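Local coordinates for synaptonemal complex protein 2 (Mus musculus, PDB 5IWZ) that is a major component of the axial and lateral elements of meiotic synaptonemal complexes and is required for chromosome synapsis, represented here by its N-terminal part, at residues 8-13 with 31-37; 232-236 with 252-257. All blocks are in the same frame, centred on the assembly; numbering follows the deposited sequence.

Interaction 1 of 2, residues 8-13 with 31-37; sequences PDLQQL and ALLQIDI
Pro8 lays its ring against the last turn of helix 27-32 in a helical hairpin near the N-terminus; 31-37 falls within the armadillo-repeat-like region. The loop leading into helix 13-23 packs on the end of the next helix and the type I turn, Leu32 to Ile35, that follows. Pro8 CB meets the Ala31 methyl, CB to CB 3.8 Å, and Ile35, at the end of the turn, brings its CD1 to 3.6 Å from that same Pro8 CB. At Asp9 the backbone does the touching, since Leu32 CD2 lies 3.4 Å from Asp9 O. The Asp9 carboxylate instead turns back on its own chain in an Asx turn, OD2 accepting the backbone N-H of Gln11 from above the carboxylate plane; the same oxygen also takes Gln11 NE2 on its syn lone pair, and this double grip probably steadies the bend. Leu10 is the buried centre of the contact. Its side chain meets Ile35 tip to tip, Leu10 CD1 to Ile35 CG2 3.7 Å, and slides past Leu32 in the opposite direction. Leu10 CD1 also presses on Ile37 CD1 at 3.5 Å, closer than usual for two carbons. An alanine in place of Leu10 removes both methyl branches and would probably leave a gap facing Ile35 and Ile37, with both isoleucine ends less firmly held. At the start of helix 13-23, Leu13 has CG opposite its backbone N (chi1 179°), a setting that carries one branch across to Leu32, where Leu13 CD1 meets Leu32 CD1 at 3.8 Å.

Interaction 2 of 2, residues 232-236 with 252-257; sequences EKRRQ and FKEIKD
Arg235 meets Asp257 and Ile255 with its guanidinium edge and buries the most surface of any residue here, joining helix 232-242 to the chain that leaves helix 246-253, in a compact helical hairpin. Its side chain bends at chi3 (-62°) to bring that edge to the two acceptors. Arg235 NH2 forms a salt bridge with Asp257 OD1 at 2.6 Å, approaching nearly in line with the C-O bond, while the guanidinium and carboxylate planes are almost coplanar, 16° apart. Arg235 NH2 also donates to Ile255 O at 3.0 Å; this oxygen lies in the guanidinium plane, although the donor stands above the carbonyl plane. Two acceptors on one nitrogen thus help fix the rotation of the group, and Glu232 CA lies over one of its faces.

Lys253 contributes its backbone and the start of its side chain. Lys253 O accepts Gln236 NE2 at 2.7 Å on a lone pair, within both the carbonyl and amide planes, and Lys253 CB packs against that amide.

Glu232 extends alongside Lys256, and Glu232 OE2 receives the Asp257 N-H, N to O 3.2 Å, in a nearly straight bond from above the carboxylate plane. Asp257 OD1 is only 3.8 Å from Glu232 OE2, a like-charge proximity that Arg235 probably eases.

Arg235 CD touches Phe252, whose ring meets Phe267 of helix 260-274 edge-to-face, while Ile255 touches Phe260 and Phe267 of that helix and Val223 of helix 216-229.

Both contacts bring the beginning of a helix, or the loop leading into it, against the end of the next helix and the chain beyond, but they use different elements on opposite sides of the chain's centre, with centres about 50 Å apart. Each is partly buried and covers a similar area. Interaction 1, near the N-terminus, is apolar across its interface, with leucine and isoleucine branches filling the middle and its polar bonds made within a segment or to residues outside the contact. Interaction 2 reverses the balance: arginine, glutamine and carboxylate groups reach over to backbone and side-chain acceptors or donors, beside the Phe252 ring, which also meets helix 260-274.

Interaction 1 of 2, residues 8-13 with 31-37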
ATOM      1  N   PRO A   8      11.569   1.232  32.425  1.00 50.72           N
ATOM      2  CA  PRO A   8      12.076   1.984  31.271  1.00 49.69           C
ATOM      3  C   PRO A   8      11.779   3.465  31.433  1.00 51.52           C
ATOM      4  O   PRO A   8      10.754   3.847  31.999  1.00 58.76           O
ATOM      5  CB  PRO A   8      11.301   1.393  30.085  1.00 42.77           C
ATOM      6  CG  PRO A   8      10.454   0.245  30.651  1.00 47.76           C
ATOM      7  CD  PRO A   8      10.333   0.494  32.123  1.00 46.19           C
ATOM      8  N   ASP A   9      12.680   4.308  30.929  1.00 49.15           N
ATOM      9  CA  ASP A   9      12.548   5.759  31.072  1.00 51.95           C
ATOM     10  C   ASP A   9      12.539   6.423  29.698  1.00 49.00           C
ATOM     11  O   ASP A   9      13.577   6.476  29.025  1.00 41.44           O
ATOM     12  CB  ASP A   9      13.673   6.328  31.934  1.00 59.60           C
ATOM     13  CG  ASP A   9      13.463   7.803  32.282  1.00 66.97           C
ATOM     14  OD1 ASP A   9      14.345   8.397  32.942  1.00 69.37           O
ATOM     15  OD2 ASP A   9      12.412   8.370  31.899  1.00 70.08           O
ATOM     16  N   LEU A  10      11.381   6.973  29.306  1.00 48.46           N
ATOM     17  CA  LEU A  10      11.278   7.646  28.009  1.00 44.49           C
ATOM     18  C   LEU A  10      12.267   8.796  27.878  1.00 41.20           C
ATOM     19  O   LEU A  10      12.789   9.040  26.783  1.00 36.06           O
ATOM     20  CB  LEU A  10       9.863   8.162  27.778  1.00 42.44           C
ATOM     21  CG  LEU A  10       8.869   7.069  27.412  1.00 48.59           C
ATOM     22  CD1 LEU A  10       7.471   7.626  27.498  1.00 57.97           C
ATOM     23  CD2 LEU A  10       9.153   6.538  26.015  1.00 43.68           C
ATOM     24  N   GLN A  11      12.548   9.504  28.975  1.00 38.28           N
ATOM     25  CA  GLN A  11      13.515  10.595  28.935  1.00 34.92           C
ATOM     26  C   GLN A  11      14.900  10.132  28.508  1.00 41.02           C
ATOM     27  O   GLN A  11      15.751  10.973  28.195  1.00 43.84           O
ATOM     28  CB  GLN A  11      13.598  11.263  30.310  1.00 46.92           C
ATOM     29  CG  GLN A  11      12.269  11.782  30.816  1.00 59.52           C
ATOM     30  CD  GLN A  11      12.345  12.225  32.261  1.00 75.92           C
ATOM     31  OE1 GLN A  11      11.986  13.357  32.595  1.00 81.97           O
ATOM     32  NE2 GLN A  11      12.825  11.334  33.131  1.00 77.98           N
ATOM     33  N   GLN A  12      15.135   8.824  28.486  1.00 42.29           N
ATOM     34  CA  GLN A  12      16.406   8.213  28.137  1.00 44.04           C
ATOM     35  C   GLN A  12      16.463   7.762  26.686  1.00 36.12           C
ATOM     36  O   GLN A  12      17.369   6.998  26.329  1.00 36.59           O
ATOM     37  CB  GLN A  12      16.658   7.011  29.045  1.00 48.66           C
ATOM     38  CG  GLN A  12      16.630   7.345  30.501  1.00 58.03           C
ATOM     39  CD  GLN A  12      18.000   7.677  31.011  1.00 69.31           C
ATOM     40  OE1 GLN A  12      18.699   6.812  31.546  1.00 68.73           O
ATOM     41  NE2 GLN A  12      18.406   8.930  30.838  1.00 76.84           N
ATOM     42  N   LEU A  13      15.512   8.203  25.855  1.00 37.51           N
ATOM     43  CA  LEU A  13      15.448   7.783  24.458  1.00 31.26           C
ATOM     44  C   LEU A  13      16.799   7.876  23.768  1.00 31.73           C
ATOM     45  O   LEU A  13      17.224   6.933  23.094  1.00 27.64           O
ATOM     46  CB  LEU A  13      14.418   8.620  23.690  1.00 32.75           C
ATOM     47  CG  LEU A  13      14.272   8.279  22.197  1.00 31.98           C
ATOM     48  CD1 LEU A  13      13.821   6.832  21.988  1.00 27.48           C
ATOM     49  CD2 LEU A  13      13.312   9.241  21.460  1.00 35.85           C
ATOM     50  N   ALA A  31      12.321  -1.731  25.430  1.00 29.60           N
ATOM     51  CA  ALA A  31      11.571  -1.519  26.661  1.00 32.27           C
ATOM     52  C   ALA A  31      10.736  -0.245  26.575  1.00 39.97           C
ATOM     53  O   ALA A  31       9.594  -0.207  27.060  1.00 37.87           O
ATOM     54  CB  ALA A  31      12.521  -1.478  27.859  1.00 31.28           C
ATOM     55  N   LEU A  32      11.276   0.802  25.934  1.00 32.56           N
ATOM     56  CA  LEU A  32      10.504   2.028  25.761  1.00 37.89           C
ATOM     57  C   LEU A  32       9.248   1.781  24.942  1.00 45.04           C
ATOM     58  O   LEU A  32       8.210   2.405  25.183  1.00 43.51           O
ATOM     59  CB  LEU A  32      11.343   3.110  25.091  1.00 32.99           C
ATOM     60  CG  LEU A  32      12.599   3.588  25.795  1.00 35.48           C
ATOM     61  CD1 LEU A  32      13.088   4.834  25.078  1.00 36.00           C
ATOM     62  CD2 LEU A  32      12.324   3.853  27.268  1.00 42.47           C
ATOM     63  N   LEU A  33       9.326   0.886  23.957  1.00 48.94           N
ATOM     64  CA  LEU A  33       8.169   0.603  23.121  1.00 44.74           C
ATOM     65  C   LEU A  33       7.007   0.004  23.906  1.00 50.49           C
ATOM     66  O   LEU A  33       5.908  -0.110  23.352  1.00 49.40           O
ATOM     67  CB  LEU A  33       8.565  -0.333  21.972  1.00 44.23           C
ATOM     68  CG  LEU A  33       9.472   0.247  20.880  1.00 43.90           C
ATOM     69  CD1 LEU A  33       9.786  -0.801  19.837  1.00 45.79           C
ATOM     70  CD2 LEU A  33       8.830   1.456  20.224  1.00 43.91           C
ATOM     71  N   GLN A  34       7.205  -0.368  25.170  1.00 57.08           N
ATOM     72  CA  GLN A  34       6.117  -0.906  25.981  1.00 65.76           C
ATOM     73  C   GLN A  34       5.465   0.143  26.876  1.00 69.55           C
ATOM     74  O   GLN A  34       4.526  -0.187  27.604  1.00 76.55           O
ATOM     75  CB  GLN A  34       6.602  -2.078  26.847  1.00 70.49           C
ATOM     76  CG  GLN A  34       7.591  -3.035  26.183  1.00 76.94           C
ATOM     77  CD  GLN A  34       7.148  -3.532  24.816  1.00 84.25           C
ATOM     78  OE1 GLN A  34       5.963  -3.791  24.583  1.00 85.77           O
ATOM     79  NE2 GLN A  34       8.113  -3.678  23.901  1.00 83.38           N
ATOM     80  N   ILE A  35       5.940   1.391  26.838  1.00 67.27           N
ATOM     81  CA  ILE A  35       5.364   2.494  27.604  1.00 65.54           C
ATOM     82  C   ILE A  35       4.321   3.201  26.751  1.00 70.17           C
ATOM     83  O   ILE A  35       4.490   3.353  25.535  1.00 71.77           O
ATOM     84  CB  ILE A  35       6.454   3.489  28.047  1.00 56.45           C
ATOM     85  CG1 ILE A  35       7.579   2.796  28.802  1.00 49.79           C
ATOM     86  CG2 ILE A  35       5.861   4.582  28.920  1.00 61.32           C
ATOM     87  CD1 ILE A  35       8.715   3.746  29.137  1.00 45.03           C
ATOM     88  N   ASP A  36       3.243   3.650  27.388  1.00 70.43           N
ATOM     89  CA  ASP A  36       2.276   4.506  26.717  1.00 69.67           C
ATOM     90  C   ASP A  36       2.730   5.952  26.836  1.00 69.14           C
ATOM     91  O   ASP A  36       2.940   6.454  27.945  1.00 60.91           O
ATOM     92  CB  ASP A  36       0.875   4.321  27.295  1.00 77.32           C
ATOM     93  CG  ASP A  36       0.000   3.427  26.429  1.00 89.46           C
ATOM     94  OD1 ASP A  36      -0.524   2.402  26.919  1.00 93.52           O
ATOM     95  OD2 ASP A  36      -0.161   3.759  25.235  1.00 93.02           O
ATOM     96  N   ILE A  37       2.879   6.609  25.685  1.00 71.92           N
ATOM     97  CA  ILE A  37       3.363   7.983  25.639  1.00 71.77           C
ATOM     98  C   ILE A  37       2.315   8.898  26.250  1.00 75.63           C
ATOM     99  O   ILE A  37       1.139   8.869  25.864  1.00 78.95           O
ATOM    100  CB  ILE A  37       3.682   8.399  24.195  1.00 68.95           C
ATOM    101  CG1 ILE A  37       4.805   7.535  23.611  1.00 60.50           C
ATOM    102  CG2 ILE A  37       4.046   9.886  24.133  1.00 70.51           C
ATOM    103  CD1 ILE A  37       6.117   7.712  24.301  1.00 59.21           C
TER

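Interaction 2 of 2, residues 232-236 with 252-257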
ATOM      1  N   GLU A 232      -9.049  17.657 -15.086  1.00 57.71           N
ATOM      2  CA  GLU A 232      -9.920  17.015 -16.065  1.00 60.82           C
ATOM      3  C   GLU A 232      -9.689  17.583 -17.469  1.00 59.36           C
ATOM      4  O   GLU A 232      -9.674  16.834 -18.454  1.00 56.94           O
ATOM      5  CB  GLU A 232     -11.379  17.162 -15.630  1.00 62.40           C
ATOM      6  CG  GLU A 232     -12.312  16.120 -16.229  1.00 71.59           C
ATOM      7  CD  GLU A 232     -13.637  15.993 -15.476  1.00 76.38           C
ATOM      8  OE1 GLU A 232     -14.631  15.539 -16.091  1.00 76.43           O
ATOM      9  OE2 GLU A 232     -13.679  16.330 -14.270  1.00 75.33           O
ATOM     10  N   LYS A 233      -9.447  18.891 -17.581  1.00 60.70           N
ATOM     11  CA  LYS A 233      -9.196  19.472 -18.901  1.00 66.17           C
ATOM     12  C   LYS A 233      -7.894  18.936 -19.500  1.00 58.36           C
ATOM     13  O   LYS A 233      -7.866  18.497 -20.658  1.00 55.46           O
ATOM     14  CB  LYS A 233      -9.177  21.005 -18.812  1.00 66.93           C
ATOM     15  CG  LYS A 233      -9.362  21.717 -20.159  1.00 71.29           C
ATOM     16  CD  LYS A 233      -9.912  23.133 -19.999  1.00 78.37           C
ATOM     17  CE  LYS A 233      -8.819  24.151 -19.686  1.00 82.11           C
ATOM     18  NZ  LYS A 233      -7.885  24.364 -20.828  1.00 81.87           N
ATOM     19  N   ARG A 234      -6.815  18.939 -18.714  1.00 53.85           N
ATOM     20  CA  ARG A 234      -5.519  18.457 -19.201  1.00 62.88           C
ATOM     21  C   ARG A 234      -5.602  17.014 -19.687  1.00 61.11           C
ATOM     22  O   ARG A 234      -5.004  16.657 -20.714  1.00 60.38           O
ATOM     23  CB  ARG A 234      -4.459  18.574 -18.102  1.00 56.93           C
ATOM     24  CG  ARG A 234      -4.000  19.988 -17.797  1.00 67.38           C
ATOM     25  CD  ARG A 234      -3.262  20.608 -18.985  1.00 78.63           C
ATOM     26  NE  ARG A 234      -2.019  19.903 -19.290  1.00 83.98           N
ATOM     27  CZ  ARG A 234      -1.223  20.198 -20.313  1.00 87.04           C
ATOM     28  NH1 ARG A 234      -1.543  21.185 -21.140  1.00 93.34           N
ATOM     29  NH2 ARG A 234      -0.105  19.508 -20.514  1.00 82.60           N
ATOM     30  N   ARG A 235      -6.344  16.170 -18.962  1.00 51.00           N
ATOM     31  CA  ARG A 235      -6.465  14.768 -19.329  1.00 45.57           C
ATOM     32  C   ARG A 235      -7.083  14.578 -20.709  1.00 54.89           C
ATOM     33  O   ARG A 235      -6.922  13.502 -21.299  1.00 49.53           O
ATOM     34  CB  ARG A 235      -7.279  14.017 -18.268  1.00 46.31           C
ATOM     35  CG  ARG A 235      -6.662  14.096 -16.869  1.00 59.20           C
ATOM     36  CD  ARG A 235      -7.075  12.958 -15.946  1.00 60.15           C
ATOM     37  NE  ARG A 235      -8.514  12.919 -15.691  1.00 61.19           N
ATOM     38  CZ  ARG A 235      -9.130  13.618 -14.741  1.00 53.85           C
ATOM     39  NH1 ARG A 235      -8.436  14.427 -13.945  1.00 48.20           N
ATOM     40  NH2 ARG A 235     -10.441  13.495 -14.580  1.00 48.84           N
ATOM     41  N   GLN A 236      -7.768  15.600 -21.247  1.00 53.96           N
ATOM     42  CA  GLN A 236      -8.318  15.481 -22.593  1.00 55.76           C
ATOM     43  C   GLN A 236      -7.219  15.358 -23.638  1.00 54.52           C
ATOM     44  O   GLN A 236      -7.438  14.770 -24.705  1.00 59.07           O
ATOM     45  CB  GLN A 236      -9.228  16.671 -22.909  1.00 66.92           C
ATOM     46  CG  GLN A 236     -10.507  16.696 -22.094  1.00 67.72           C
ATOM     47  CD  GLN A 236     -11.260  15.380 -22.177  1.00 68.24           C
ATOM     48  OE1 GLN A 236     -11.627  14.930 -23.264  1.00 63.36           O
ATOM     49  NE2 GLN A 236     -11.477  14.745 -21.025  1.00 70.60           N
ATOM     50  N   PHE A 252     -10.468   6.844 -20.953  1.00 37.11           N
ATOM     51  CA  PHE A 252      -9.783   7.566 -19.884  1.00 40.18           C
ATOM     52  C   PHE A 252     -10.274   9.003 -19.783  1.00 41.48           C
ATOM     53  O   PHE A 252     -10.570   9.496 -18.686  1.00 41.23           O
ATOM     54  CB  PHE A 252      -8.273   7.535 -20.112  1.00 46.82           C
ATOM     55  CG  PHE A 252      -7.480   8.118 -18.978  1.00 54.56           C
ATOM     56  CD1 PHE A 252      -7.317   7.406 -17.790  1.00 52.52           C
ATOM     57  CD2 PHE A 252      -6.888   9.372 -19.095  1.00 55.19           C
ATOM     58  CE1 PHE A 252      -6.580   7.939 -16.740  1.00 48.35           C
ATOM     59  CE2 PHE A 252      -6.152   9.910 -18.051  1.00 51.87           C
ATOM     60  CZ  PHE A 252      -5.999   9.193 -16.870  1.00 52.33           C
ATOM     61  N   LYS A 253     -10.376   9.685 -20.934  1.00 41.58           N
ATOM     62  CA  LYS A 253     -10.826  11.072 -21.004  1.00 49.04           C
ATOM     63  C   LYS A 253     -12.235  11.281 -20.442  1.00 53.61           C
ATOM     64  O   LYS A 253     -12.612  12.430 -20.178  1.00 54.46           O
ATOM     65  CB  LYS A 253     -10.789  11.553 -22.463  1.00 50.55           C
ATOM     66  CG  LYS A 253     -12.118  11.320 -23.193  1.00 61.72           C
ATOM     67  CD  LYS A 253     -11.978  11.215 -24.701  1.00 67.92           C
ATOM     68  CE  LYS A 253     -13.318  10.905 -25.352  1.00 58.63           C
ATOM     69  NZ  LYS A 253     -14.342  11.932 -25.037  1.00 62.17           N
ATOM     70  N   GLU A 254     -13.032  10.220 -20.285  1.00 49.70           N
ATOM     71  CA  GLU A 254     -14.391  10.365 -19.769  1.00 52.07           C
ATOM     72  C   GLU A 254     -14.482  10.290 -18.249  1.00 52.12           C
ATOM     73  O   GLU A 254     -15.560  10.537 -17.698  1.00 52.35           O
ATOM     74  CB  GLU A 254     -15.318   9.296 -20.378  1.00 60.30           C
ATOM     75  CG  GLU A 254     -15.448   9.380 -21.881  1.00 70.47           C
ATOM     76  CD  GLU A 254     -16.161  10.636 -22.322  1.00 77.53           C
ATOM     77  OE1 GLU A 254     -15.940  11.079 -23.460  1.00 85.78           O
ATOM     78  OE2 GLU A 254     -16.957  11.207 -21.549  1.00 73.15           O
ATOM     79  N   ILE A 255     -13.391   9.977 -17.555  1.00 51.40           N
ATOM     80  CA  ILE A 255     -13.444   9.915 -16.097  1.00 49.52           C
ATOM     81  C   ILE A 255     -13.667  11.320 -15.549  1.00 52.94           C
ATOM     82  O   ILE A 255     -12.858  12.231 -15.779  1.00 45.27           O
ATOM     83  CB  ILE A 255     -12.169   9.286 -15.520  1.00 43.98           C
ATOM     84  CG1 ILE A 255     -11.957   7.874 -16.074  1.00 38.01           C
ATOM     85  CG2 ILE A 255     -12.226   9.275 -14.001  1.00 41.94           C
ATOM     86  CD1 ILE A 255     -10.639   7.260 -15.610  1.00 32.99           C
ATOM     87  N   LYS A 256     -14.774  11.498 -14.831  1.00 51.64           N
ATOM     88  CA  LYS A 256     -15.131  12.769 -14.211  1.00 54.75           C
ATOM     89  C   LYS A 256     -14.710  12.736 -12.749  1.00 57.72           C
ATOM     90  O   LYS A 256     -14.991  11.761 -12.043  1.00 58.65           O
ATOM     91  CB  LYS A 256     -16.637  13.031 -14.324  1.00 58.57           C
ATOM     92  CG  LYS A 256     -17.204  12.836 -15.728  1.00 65.05           C
ATOM     93  CD  LYS A 256     -18.725  13.024 -15.773  1.00 66.94           C
ATOM     94  CE  LYS A 256     -19.453  11.972 -14.941  1.00 66.38           C
ATOM     95  NZ  LYS A 256     -19.392  10.614 -15.558  1.00 61.23           N
ATOM     96  N   ASP A 257     -14.027  13.796 -12.301  1.00 61.25           N
ATOM     97  CA  ASP A 257     -13.566  13.846 -10.915  1.00 62.35           C
ATOM     98  C   ASP A 257     -14.729  13.678  -9.937  1.00 57.84           C
ATOM     99  O   ASP A 257     -14.578  13.048  -8.885  1.00 57.32           O
ATOM    100  CB  ASP A 257     -12.825  15.162 -10.643  1.00 62.21           C
ATOM    101  CG  ASP A 257     -11.442  15.237 -11.316  1.00 64.35           C
ATOM    102  OD1 ASP A 257     -11.139  14.416 -12.205  1.00 61.34           O
ATOM    103  OD2 ASP A 257     -10.653  16.145 -10.961  1.00 68.84           O
TER